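Local coordinates for protein mevalonate diphosphate decarboxylase (Legionella pneumophila, PDB 3LTO) that probably catalyses the ATP-dependent decarboxylation of mevalonate diphosphate to isopentenyl diphosphate, a step of isoprenoid biosynthesis, at residues A168-L176 with L220-I231; I11-K19 with C235-L245. All coordinates share one frame; numbering follows the deposited sequence.

Both contacts lean on helix 228-247: contact 1 meets its first turn together with the end of helix 208-224, contact 2 its middle and later turns. Contact 1 is partly buried, about 19 Å from the chain's centre to its own, and rests on aromatic rings, leucine methyls and a proline. Contact 2, about 12 Å from that centre, is wholly buried and joins the N-terminal part of the chain to the C-terminal part. There selenomethionines fill the core, a glutamate grips the backbone, and two sulfates lie at one edge. Phe223 CZ of contact 1 meets Leu13 CD2 of contact 2 at 3.7 Å, so the two contacts touch through apolar side chains.

Contact 1. Residues A168-L176 with L220-I231; sequences AIDLPYKDL and LNAFENKDWTSI
Pro172 and Phe223 are where the backbones come nearest, 6.3 Å between CA atoms, as the irregular loop 168-176 passes the corner between helix 208-224 and helix 228-247. Phe223 offers two flat apolar faces, and both are used: Leu171 CD1 stands over the ring, 3.9 Å from its centroid and almost on its normal, while Ile231 CD1 lies against the opposite face. Tyr173 brings its CD2 edge to Phe223 CD1 at 3.8 Å. A T-shaped pair follows, the benzene edge of Trp228 pointing at the face of Tyr173 with planes at 67°. Trp228 is held in that orientation by its NE1, which donates to Gly277 O.

Helix 208-224 ends in a Schellman motif with Lys226, of positive phi, as its C-prime residue; Asp227 then N-caps the next helix, its OD1 accepting from Ser230 N. Compact Pro172 packs against the turn, its CG 3.2 Å from Phe223 O. Bent at chi2 (-82°) and chi3 (-79°), Lys226 folds its aliphatic chain back over the loop, and its CD presses tightly on Pro172 CB at 3.4 Å. Tyr173 OH reaches past this chain to Lys226 CA, 3.3 Å away, and Trp158 NE1 holds the carbonyl of the same tyrosine.

Contact 2. Residues I11-K19 with C235-L245; sequences IALIKYMGK and CWHEFLDMHQL. With SO4 (sulfate ion), chain C; SO4 (sulfate ion), chain D.
Met17 and Met242, both modelled as selenomethionine, run alongside each other head to tail, Met17 CE lying 3.6 Å from Met242 CG. A methionine side chain, long, unbranched and flexible, can follow a helix surface, and Met17 SE also meets Leu245 CD2 at 3.6 Å. Lys15 lies athwart Met242 with its CG near the selenium, while its charged end pairs with Asp283. Toward the start of the helix segment, small Cys235 lets Leu13 come close, SG to CG 3.6 Å.

Glu238 carries the polar link. It extends away from its own N (chi1 172°) and then bends at chi2 (76°), which brings its carboxylate to the loop, where OE2 accepts from Lys15 N at 2.6 Å through its anti lone pair, nearly straight at 166°. Arg208 forms a salt bridge to the same oxygen and Asn215 donates to OE1, which probably balances the buried charge.

Beyond, a type I' turn from Tyr16 to Lys19, in which Met17 and Gly18 both have positive phi, a conformation glycine takes up easily, is flanked by two sulfates, probably from the crystallisation liquor. Tyr16 N (2.7 Å, to O1) and Met17 N (2.8 Å, to O4) hold the chain C ion; Tyr16 OH bonds O1 of the chain D ion at 2.6 Å. Arg144, Gly148, Ser149, Arg152 and Lys20 complete the two sites, which could suit phosphate groups in this GHMP-type fold.

Leu13 and Ile14 form a classic beta bulge opposite Leu32 of strand 31-47 and pack on Leu219 of helix 208-224, while Cys235 and Phe239 rest on strand 279-281.

Contact 1. Residues A168-L176 with L220-I231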
loop_
_atom_site.group_PDB
_atom_site.type_symbol
_atom_site.label_atom_id
_atom_site.label_comp_id
_atom_site.label_asym_id
_atom_site.label_seq_id
_atom_site.Cartn_x
_atom_site.Cartn_y
_atom_site.Cartn_z
ATOM N N ALA A 168 -9.614 -8.612 -3.798
ATOM C CA ALA A 168 -10.989 -8.952 -4.091
ATOM C C ALA A 168 -11.711 -8.718 -2.768
ATOM O O ALA A 168 -11.214 -9.114 -1.712
ATOM C CB ALA A 168 -11.090 -10.414 -4.496
ATOM N N ILE A 169 -12.858 -8.052 -2.811
ATOM C CA ILE A 169 -13.623 -7.804 -1.594
ATOM C C ILE A 169 -14.923 -8.599 -1.705
ATOM O O ILE A 169 -15.588 -8.580 -2.742
ATOM C CB ILE A 169 -13.913 -6.286 -1.399
ATOM C CG1 ILE A 169 -14.673 -6.059 -0.090
ATOM C CG2 ILE A 169 -14.719 -5.744 -2.565
ATOM C CD1 ILE A 169 -14.924 -4.590 0.219
ATOM N N ASP A 170 -15.273 -9.309 -0.639
ATOM C CA ASP A 170 -16.471 -10.138 -0.628
ATOM C C ASP A 170 -17.746 -9.346 -0.382
ATOM O O ASP A 170 -18.127 -9.096 0.762
ATOM C CB ASP A 170 -16.320 -11.242 0.425
ATOM C CG ASP A 170 -17.529 -12.160 0.498
ATOM O OD1 ASP A 170 -17.993 -12.640 -0.560
ATOM O OD2 ASP A 170 -18.008 -12.415 1.623
ATOM N N LEU A 171 -18.395 -8.944 -1.471
ATOM C CA LEU A 171 -19.632 -8.186 -1.388
ATOM C C LEU A 171 -20.819 -9.075 -1.750
ATOM O O LEU A 171 -20.681 -10.028 -2.512
ATOM C CB LEU A 171 -19.563 -6.955 -2.297
ATOM C CG LEU A 171 -18.502 -5.936 -1.853
ATOM C CD1 LEU A 171 -18.457 -4.771 -2.819
ATOM C CD2 LEU A 171 -18.814 -5.444 -0.447
ATOM N N PRO A 172 -21.999 -8.767 -1.194
ATOM C CA PRO A 172 -23.289 -9.447 -1.354
ATOM C C PRO A 172 -23.823 -9.756 -2.755
ATOM O O PRO A 172 -24.589 -10.704 -2.918
ATOM C CB PRO A 172 -24.249 -8.540 -0.587
ATOM C CG PRO A 172 -23.388 -7.960 0.470
ATOM C CD PRO A 172 -22.145 -7.611 -0.293
ATOM N N TYR A 173 -23.447 -8.969 -3.758
ATOM C CA TYR A 173 -23.958 -9.200 -5.107
ATOM C C TYR A 173 -22.939 -9.811 -6.064
ATOM O O TYR A 173 -21.763 -9.462 -6.042
ATOM C CB TYR A 173 -24.494 -7.887 -5.677
ATOM C CG TYR A 173 -25.595 -7.287 -4.836
ATOM C CD1 TYR A 173 -26.882 -7.828 -4.844
ATOM C CD2 TYR A 173 -25.347 -6.193 -4.010
ATOM C CE1 TYR A 173 -27.896 -7.293 -4.049
ATOM C CE2 TYR A 173 -26.355 -5.650 -3.207
ATOM C CZ TYR A 173 -27.623 -6.205 -3.233
ATOM O OH TYR A 173 -28.620 -5.670 -2.449
ATOM N N LYS A 174 -23.406 -10.729 -6.904
ATOM C CA LYS A 174 -22.555 -11.414 -7.872
ATOM C C LYS A 174 -23.405 -11.766 -9.094
ATOM O O LYS A 174 -24.632 -11.754 -9.031
ATOM C CB LYS A 174 -21.983 -12.694 -7.250
ATOM C CG LYS A 174 -21.280 -12.474 -5.903
ATOM C CD LYS A 174 -21.110 -13.780 -5.130
ATOM C CE LYS A 174 -20.462 -13.547 -3.761
ATOM N NZ LYS A 174 -21.288 -12.677 -2.869
ATOM N N ASP A 175 -22.757 -12.092 -10.203
ATOM C CA ASP A 175 -23.486 -12.426 -11.415
ATOM C C ASP A 175 -24.483 -11.315 -11.728
ATOM O O ASP A 175 -25.683 -11.554 -11.820
ATOM C CB ASP A 175 -24.237 -13.753 -11.256
ATOM C CG ASP A 175 -23.306 -14.937 -11.058
ATOM O OD1 ASP A 175 -22.333 -15.069 -11.836
ATOM O OD2 ASP A 175 -23.549 -15.744 -10.134
ATOM N N LEU A 176 -23.987 -10.095 -11.876
ATOM C CA LEU A 176 -24.856 -8.973 -12.195
ATOM C C LEU A 176 -25.079 -8.945 -13.697
ATOM O O LEU A 176 -24.267 -9.464 -14.457
ATOM C CB LEU A 176 -24.203 -7.659 -11.773
ATOM C CG LEU A 176 -23.846 -7.492 -10.299
ATOM C CD1 LEU A 176 -23.053 -6.198 -10.123
ATOM C CD2 LEU A 176 -25.119 -7.487 -9.446
ATOM N N LEU A 220 -20.133 0.965 0.760
ATOM C CA LEU A 220 -19.802 -0.284 1.437
ATOM C C LEU A 220 -20.889 -0.631 2.453
ATOM O O LEU A 220 -21.285 -1.790 2.570
ATOM C CB LEU A 220 -18.439 -0.170 2.123
ATOM C CG LEU A 220 -17.236 -0.905 1.512
ATOM C CD1 LEU A 220 -17.435 -1.133 0.040
ATOM C CD2 LEU A 220 -15.965 -0.103 1.773
ATOM N N ASN A 221 -21.375 0.375 3.177
ATOM C CA ASN A 221 -22.438 0.156 4.154
ATOM C C ASN A 221 -23.717 -0.249 3.432
ATOM O O ASN A 221 -24.516 -1.019 3.960
ATOM C CB ASN A 221 -22.710 1.421 4.982
ATOM C CG ASN A 221 -21.634 1.687 6.025
ATOM O OD1 ASN A 221 -21.188 0.770 6.725
ATOM N ND2 ASN A 221 -21.223 2.945 6.145
ATOM N N ALA A 222 -23.911 0.277 2.227
ATOM C CA ALA A 222 -25.100 -0.048 1.438
ATOM C C ALA A 222 -25.035 -1.524 1.063
ATOM O O ALA A 222 -26.026 -2.244 1.177
ATOM C CB ALA A 222 -25.162 0.817 0.179
ATOM N N PHE A 223 -23.860 -1.967 0.621
ATOM C CA PHE A 223 -23.664 -3.363 0.253
ATOM C C PHE A 223 -23.966 -4.287 1.438
ATOM O O PHE A 223 -24.747 -5.231 1.312
ATOM C CB PHE A 223 -22.228 -3.578 -0.238
ATOM C CG PHE A 223 -22.035 -3.265 -1.699
ATOM C CD1 PHE A 223 -22.429 -4.177 -2.676
ATOM C CD2 PHE A 223 -21.479 -2.054 -2.101
ATOM C CE1 PHE A 223 -22.273 -3.889 -4.030
ATOM C CE2 PHE A 223 -21.317 -1.754 -3.454
ATOM C CZ PHE A 223 -21.717 -2.676 -4.422
ATOM N N GLU A 224 -23.352 -4.003 2.581
ATOM C CA GLU A 224 -23.554 -4.798 3.789
ATOM C C GLU A 224 -25.035 -4.946 4.116
ATOM O O GLU A 224 -25.483 -6.019 4.510
ATOM C CB GLU A 224 -22.825 -4.144 4.974
ATOM C CG GLU A 224 -23.239 -4.652 6.357
ATOM C CD GLU A 224 -22.704 -6.040 6.677
ATOM O OE1 GLU A 224 -21.464 -6.196 6.756
ATOM O OE2 GLU A 224 -23.526 -6.974 6.856
ATOM N N ASN A 225 -25.793 -3.869 3.947
ATOM C CA ASN A 225 -27.221 -3.902 4.242
ATOM C C ASN A 225 -28.087 -4.356 3.070
ATOM O O ASN A 225 -29.309 -4.313 3.162
ATOM C CB ASN A 225 -27.708 -2.523 4.699
ATOM C CG ASN A 225 -26.989 -2.027 5.938
ATOM O OD1 ASN A 225 -26.840 -2.756 6.919
ATOM N ND2 ASN A 225 -26.551 -0.774 5.905
ATOM N N LYS A 226 -27.476 -4.790 1.975
ATOM C CA LYS A 226 -28.261 -5.217 0.821
ATOM C C LYS A 226 -29.258 -4.109 0.492
ATOM O O LYS A 226 -30.447 -4.362 0.291
ATOM C CB LYS A 226 -29.022 -6.507 1.142
ATOM C CG LYS A 226 -28.135 -7.679 1.526
ATOM C CD LYS A 226 -27.561 -8.383 0.307
ATOM C CE LYS A 226 -28.591 -9.317 -0.314
ATOM N NZ LYS A 226 -28.057 -10.063 -1.488
ATOM N N ASP A 227 -28.764 -2.876 0.461
ATOM C CA ASP A 227 -29.587 -1.709 0.165
ATOM C C ASP A 227 -29.287 -1.207 -1.253
ATOM O O ASP A 227 -28.542 -0.242 -1.445
ATOM C CB ASP A 227 -29.299 -0.616 1.194
ATOM C CG ASP A 227 -30.201 0.587 1.039
ATOM O OD1 ASP A 227 -30.979 0.644 0.067
ATOM O OD2 ASP A 227 -30.124 1.492 1.893
ATOM N N TRP A 228 -29.889 -1.872 -2.238
ATOM C CA TRP A 228 -29.698 -1.554 -3.655
ATOM C C TRP A 228 -30.064 -0.118 -4.028
ATOM O O TRP A 228 -29.414 0.497 -4.883
ATOM C CB TRP A 228 -30.509 -2.539 -4.503
ATOM C CG TRP A 228 -30.164 -2.563 -5.965
ATOM C CD1 TRP A 228 -30.927 -2.093 -6.996
ATOM C CD2 TRP A 228 -29.000 -3.144 -6.561
ATOM N NE1 TRP A 228 -30.313 -2.352 -8.196
ATOM C CE2 TRP A 228 -29.128 -2.994 -7.961
ATOM C CE3 TRP A 228 -27.859 -3.778 -6.051
ATOM C CZ2 TRP A 228 -28.155 -3.457 -8.860
ATOM C CZ3 TRP A 228 -26.891 -4.240 -6.946
ATOM C CH2 TRP A 228 -27.048 -4.075 -8.335
ATOM N N THR A 229 -31.104 0.409 -3.390
ATOM C CA THR A 229 -31.550 1.768 -3.649
ATOM C C THR A 229 -30.439 2.766 -3.294
ATOM O O THR A 229 -30.216 3.744 -4.022
ATOM C CB THR A 229 -32.830 2.097 -2.830
ATOM O OG1 THR A 229 -33.876 1.181 -3.181
ATOM C CG2 THR A 229 -33.304 3.503 -3.123
ATOM N N SER A 230 -29.741 2.524 -2.184
ATOM C CA SER A 230 -28.650 3.410 -1.775
ATOM C C SER A 230 -27.416 3.242 -2.666
ATOM O O SER A 230 -26.679 4.205 -2.897
ATOM C CB SER A 230 -28.254 3.164 -0.318
ATOM O OG SER A 230 -29.178 3.765 0.569
ATOM N N ILE A 231 -27.182 2.022 -3.146
ATOM C CA ILE A 231 -26.047 1.768 -4.029
ATOM C C ILE A 231 -26.297 2.611 -5.285
ATOM O O ILE A 231 -25.412 3.337 -5.755
ATOM C CB ILE A 231 -25.938 0.259 -4.395
ATOM C CG1 ILE A 231 -25.605 -0.544 -3.135
ATOM C CG2 ILE A 231 -24.858 0.037 -5.461
ATOM C CD1 ILE A 231 -25.477 -2.038 -3.349
#

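Contact 2. Residues I11-K19 with C235-L245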
loop_
_atom_site.group_PDB
_atom_site.type_symbol
_atom_site.label_atom_id
_atom_site.label_comp_id
_atom_site.label_asym_id
_atom_site.label_seq_id
_atom_site.Cartn_x
_atom_site.Cartn_y
_atom_site.Cartn_z
ATOM N N ILE A 11 -15.542 -2.240 -14.169
ATOM C CA ILE A 11 -16.252 -0.967 -14.092
ATOM C C ILE A 11 -16.308 -0.455 -12.647
ATOM O O ILE A 11 -16.833 -1.116 -11.748
ATOM C CB ILE A 11 -17.688 -1.111 -14.632
ATOM C CG1 ILE A 11 -18.413 0.234 -14.555
ATOM C CG2 ILE A 11 -18.442 -2.162 -13.835
ATOM C CD1 ILE A 11 -17.819 1.304 -15.440
ATOM N N ALA A 12 -15.762 0.736 -12.440
ATOM C CA ALA A 12 -15.708 1.347 -11.122
ATOM C C ALA A 12 -16.987 2.039 -10.654
ATOM O O ALA A 12 -17.592 2.818 -11.390
ATOM C CB ALA A 12 -14.536 2.333 -11.076
ATOM N N LEU A 13 -17.393 1.729 -9.425
ATOM C CA LEU A 13 -18.562 2.344 -8.792
ATOM C C LEU A 13 -18.046 3.608 -8.075
ATOM O O LEU A 13 -18.732 4.636 -8.028
ATOM C CB LEU A 13 -19.208 1.366 -7.801
ATOM C CG LEU A 13 -20.219 0.364 -8.383
ATOM C CD1 LEU A 13 -19.656 -0.273 -9.631
ATOM C CD2 LEU A 13 -20.569 -0.697 -7.354
ATOM N N ILE A 14 -16.839 3.507 -7.511
ATOM C CA ILE A 14 -16.155 4.631 -6.857
ATOM C C ILE A 14 -14.940 4.835 -7.779
ATOM O O ILE A 14 -14.171 3.900 -8.017
ATOM C CB ILE A 14 -15.683 4.277 -5.429
ATOM C CG1 ILE A 14 -16.889 3.914 -4.552
ATOM C CG2 ILE A 14 -14.934 5.462 -4.823
ATOM C CD1 ILE A 14 -17.856 5.071 -4.309
ATOM N N LYS A 15 -14.767 6.047 -8.295
ATOM C CA LYS A 15 -13.700 6.322 -9.262
ATOM C C LYS A 15 -12.297 6.656 -8.766
ATOM O O LYS A 15 -12.118 7.462 -7.864
ATOM C CB LYS A 15 -14.126 7.466 -10.195
ATOM C CG LYS A 15 -15.569 7.432 -10.692
ATOM C CD LYS A 15 -15.837 6.246 -11.588
ATOM C CE LYS A 15 -17.244 6.309 -12.166
ATOM N NZ LYS A 15 -17.556 5.117 -13.014
ATOM N N TYR A 16 -11.305 6.041 -9.400
ATOM C CA TYR A 16 -9.904 6.305 -9.115
ATOM C C TYR A 16 -9.620 7.605 -9.862
ATOM O O TYR A 16 -9.102 8.561 -9.302
ATOM C CB TYR A 16 -9.032 5.173 -9.662
ATOM C CG TYR A 16 -7.605 5.579 -9.964
ATOM C CD1 TYR A 16 -6.823 6.248 -9.017
ATOM C CD2 TYR A 16 -7.034 5.285 -11.200
ATOM C CE1 TYR A 16 -5.510 6.613 -9.304
ATOM C CE2 TYR A 16 -5.731 5.639 -11.494
ATOM C CZ TYR A 16 -4.971 6.306 -10.549
ATOM O OH TYR A 16 -3.691 6.683 -10.877
HETATM N N MSE A 17 -9.969 7.612 -11.143
HETATM C CA MSE A 17 -9.832 8.781 -12.009
HETATM C C MSE A 17 -8.411 9.258 -12.307
HETATM O O MSE A 17 -8.211 10.379 -12.772
HETATM C CB MSE A 17 -10.638 9.947 -11.426
HETATM C CG MSE A 17 -11.091 10.952 -12.459
HETATM SE SE MSE A 17 -11.937 12.494 -11.644
HETATM C CE MSE A 17 -13.044 11.554 -10.399
ATOM N N GLY A 18 -7.426 8.413 -12.046
ATOM C CA GLY A 18 -6.058 8.803 -12.315
ATOM C C GLY A 18 -5.547 9.877 -11.376
ATOM O O GLY A 18 -4.498 10.470 -11.616
ATOM N N LYS A 19 -6.294 10.146 -10.312
ATOM C CA LYS A 19 -5.877 11.148 -9.344
ATOM C C LYS A 19 -4.893 10.426 -8.426
ATOM O O LYS A 19 -5.286 9.604 -7.601
ATOM C CB LYS A 19 -7.092 11.660 -8.558
ATOM C CG LYS A 19 -6.832 12.934 -7.763
ATOM C CD LYS A 19 -8.124 13.576 -7.288
ATOM C CE LYS A 19 -7.839 14.674 -6.275
ATOM N NZ LYS A 19 -7.096 14.145 -5.077
ATOM N N CYS A 235 -23.824 5.676 -6.298
ATOM C CA CYS A 235 -23.101 5.574 -7.560
ATOM C C CYS A 235 -23.505 6.693 -8.505
ATOM O O CYS A 235 -22.692 7.170 -9.302
ATOM C CB CYS A 235 -23.343 4.209 -8.213
ATOM S SG CYS A 235 -22.561 2.825 -7.331
ATOM N N TRP A 236 -24.766 7.107 -8.409
ATOM C CA TRP A 236 -25.296 8.180 -9.240
ATOM C C TRP A 236 -24.540 9.462 -8.896
ATOM O O TRP A 236 -24.008 10.150 -9.772
ATOM C CB TRP A 236 -26.794 8.339 -8.952
ATOM C CG TRP A 236 -27.554 9.293 -9.840
ATOM C CD1 TRP A 236 -27.824 10.610 -9.593
ATOM C CD2 TRP A 236 -28.215 8.974 -11.074
ATOM N NE1 TRP A 236 -28.615 11.129 -10.590
ATOM C CE2 TRP A 236 -28.869 10.146 -11.512
ATOM C CE3 TRP A 236 -28.314 7.810 -11.852
ATOM C CZ2 TRP A 236 -29.618 10.190 -12.694
ATOM C CZ3 TRP A 236 -29.059 7.852 -13.027
ATOM C CH2 TRP A 236 -29.703 9.037 -13.437
ATOM N N HIS A 237 -24.491 9.766 -7.604
ATOM C CA HIS A 237 -23.803 10.952 -7.117
ATOM C C HIS A 237 -22.328 10.907 -7.495
ATOM O O HIS A 237 -21.754 11.913 -7.909
ATOM C CB HIS A 237 -23.963 11.055 -5.595
ATOM C CG HIS A 237 -25.371 11.319 -5.154
ATOM N ND1 HIS A 237 -25.811 11.065 -3.873
ATOM C CD2 HIS A 237 -26.435 11.820 -5.825
ATOM C CE1 HIS A 237 -27.088 11.395 -3.775
ATOM N NE2 HIS A 237 -27.490 11.856 -4.946
ATOM N N GLU A 238 -21.727 9.729 -7.368
ATOM C CA GLU A 238 -20.318 9.548 -7.691
ATOM C C GLU A 238 -19.945 9.882 -9.147
ATOM O O GLU A 238 -19.048 10.697 -9.378
ATOM C CB GLU A 238 -19.894 8.116 -7.339
ATOM C CG GLU A 238 -18.492 7.719 -7.802
ATOM C CD GLU A 238 -17.368 8.307 -6.955
ATOM O OE1 GLU A 238 -17.640 9.125 -6.051
ATOM O OE2 GLU A 238 -16.201 7.939 -7.202
ATOM N N PHE A 239 -20.621 9.289 -10.133
ATOM C CA PHE A 239 -20.247 9.585 -11.515
ATOM C C PHE A 239 -20.616 11.002 -11.950
ATOM O O PHE A 239 -19.921 11.612 -12.763
ATOM C CB PHE A 239 -20.810 8.526 -12.489
ATOM C CG PHE A 239 -22.240 8.747 -12.917
ATOM C CD1 PHE A 239 -22.550 9.597 -13.975
ATOM C CD2 PHE A 239 -23.273 8.056 -12.294
ATOM C CE1 PHE A 239 -23.867 9.755 -14.410
ATOM C CE2 PHE A 239 -24.594 8.205 -12.716
ATOM C CZ PHE A 239 -24.892 9.057 -13.779
ATOM N N LEU A 240 -21.692 11.544 -11.397
ATOM C CA LEU A 240 -22.081 12.905 -11.746
ATOM C C LEU A 240 -21.040 13.884 -11.194
ATOM O O LEU A 240 -20.755 14.918 -11.802
ATOM C CB LEU A 240 -23.479 13.227 -11.208
ATOM C CG LEU A 240 -24.618 12.529 -11.966
ATOM C CD1 LEU A 240 -25.971 12.890 -11.358
ATOM C CD2 LEU A 240 -24.571 12.946 -13.425
ATOM N N ASP A 241 -20.454 13.533 -10.056
ATOM C CA ASP A 241 -19.419 14.353 -9.428
ATOM C C ASP A 241 -18.281 14.485 -10.425
ATOM O O ASP A 241 -17.882 15.588 -10.808
ATOM C CB ASP A 241 -18.903 13.658 -8.167
ATOM C CG ASP A 241 -17.867 14.484 -7.417
ATOM O OD1 ASP A 241 -17.377 15.499 -7.951
ATOM O OD2 ASP A 241 -17.536 14.109 -6.280
HETATM N N MSE A 242 -17.769 13.338 -10.856
HETATM C CA MSE A 242 -16.672 13.328 -11.806
HETATM C C MSE A 242 -17.000 14.128 -13.054
HETATM O O MSE A 242 -16.220 14.980 -13.458
HETATM C CB MSE A 242 -16.304 11.895 -12.204
HETATM C CG MSE A 242 -15.213 11.821 -13.264
HETATM SE SE MSE A 242 -14.485 10.051 -13.538
HETATM C CE MSE A 242 -15.844 9.323 -14.653
ATOM N N HIS A 243 -18.150 13.862 -13.669
ATOM C CA HIS A 243 -18.504 14.587 -14.879
ATOM C C HIS A 243 -18.646 16.083 -14.666
ATOM O O HIS A 243 -18.367 16.850 -15.569
ATOM C CB HIS A 243 -19.760 13.981 -15.523
ATOM C CG HIS A 243 -19.471 12.724 -16.286
ATOM N ND1 HIS A 243 -19.331 12.702 -17.657
ATOM C CD2 HIS A 243 -19.190 11.470 -15.861
ATOM C CE1 HIS A 243 -18.975 11.490 -18.043
ATOM N NE2 HIS A 243 -18.880 10.723 -16.972
ATOM N N GLN A 244 -19.054 16.503 -13.476
ATOM C CA GLN A 244 -19.157 17.932 -13.211
ATOM C C GLN A 244 -17.750 18.526 -13.286
ATOM O O GLN A 244 -17.575 19.688 -13.650
ATOM C CB GLN A 244 -19.758 18.201 -11.826
ATOM C CG GLN A 244 -19.667 19.666 -11.416
ATOM C CD GLN A 244 -20.519 20.011 -10.204
ATOM O OE1 GLN A 244 -21.476 20.787 -10.306
ATOM N NE2 GLN A 244 -20.177 19.435 -9.050
ATOM N N LEU A 245 -16.749 17.719 -12.941
ATOM C CA LEU A 245 -15.357 18.166 -12.986
ATOM C C LEU A 245 -14.976 18.560 -14.409
ATOM O O LEU A 245 -14.327 19.577 -14.625
ATOM C CB LEU A 245 -14.425 17.055 -12.496
ATOM C CG LEU A 245 -13.786 17.124 -11.104
ATOM C CD1 LEU A 245 -14.762 17.621 -10.058
ATOM C CD2 LEU A 245 -13.264 15.731 -10.755
HETATM S S SO4 C . -11.567 4.508 -12.824
HETATM O O1 SO4 C . -11.839 4.257 -11.398
HETATM O O2 SO4 C . -10.840 3.354 -13.362
HETATM O O3 SO4 C . -12.847 4.678 -13.526
HETATM O O4 SO4 C . -10.752 5.713 -13.012
HETATM S S SO4 D . -2.750 6.198 -14.348
HETATM O O1 SO4 D . -2.406 5.770 -12.984
HETATM O O2 SO4 D . -2.778 5.036 -15.250
HETATM O O3 SO4 D . -4.077 6.835 -14.337
HETATM O O4 SO4 D . -1.750 7.169 -14.826
#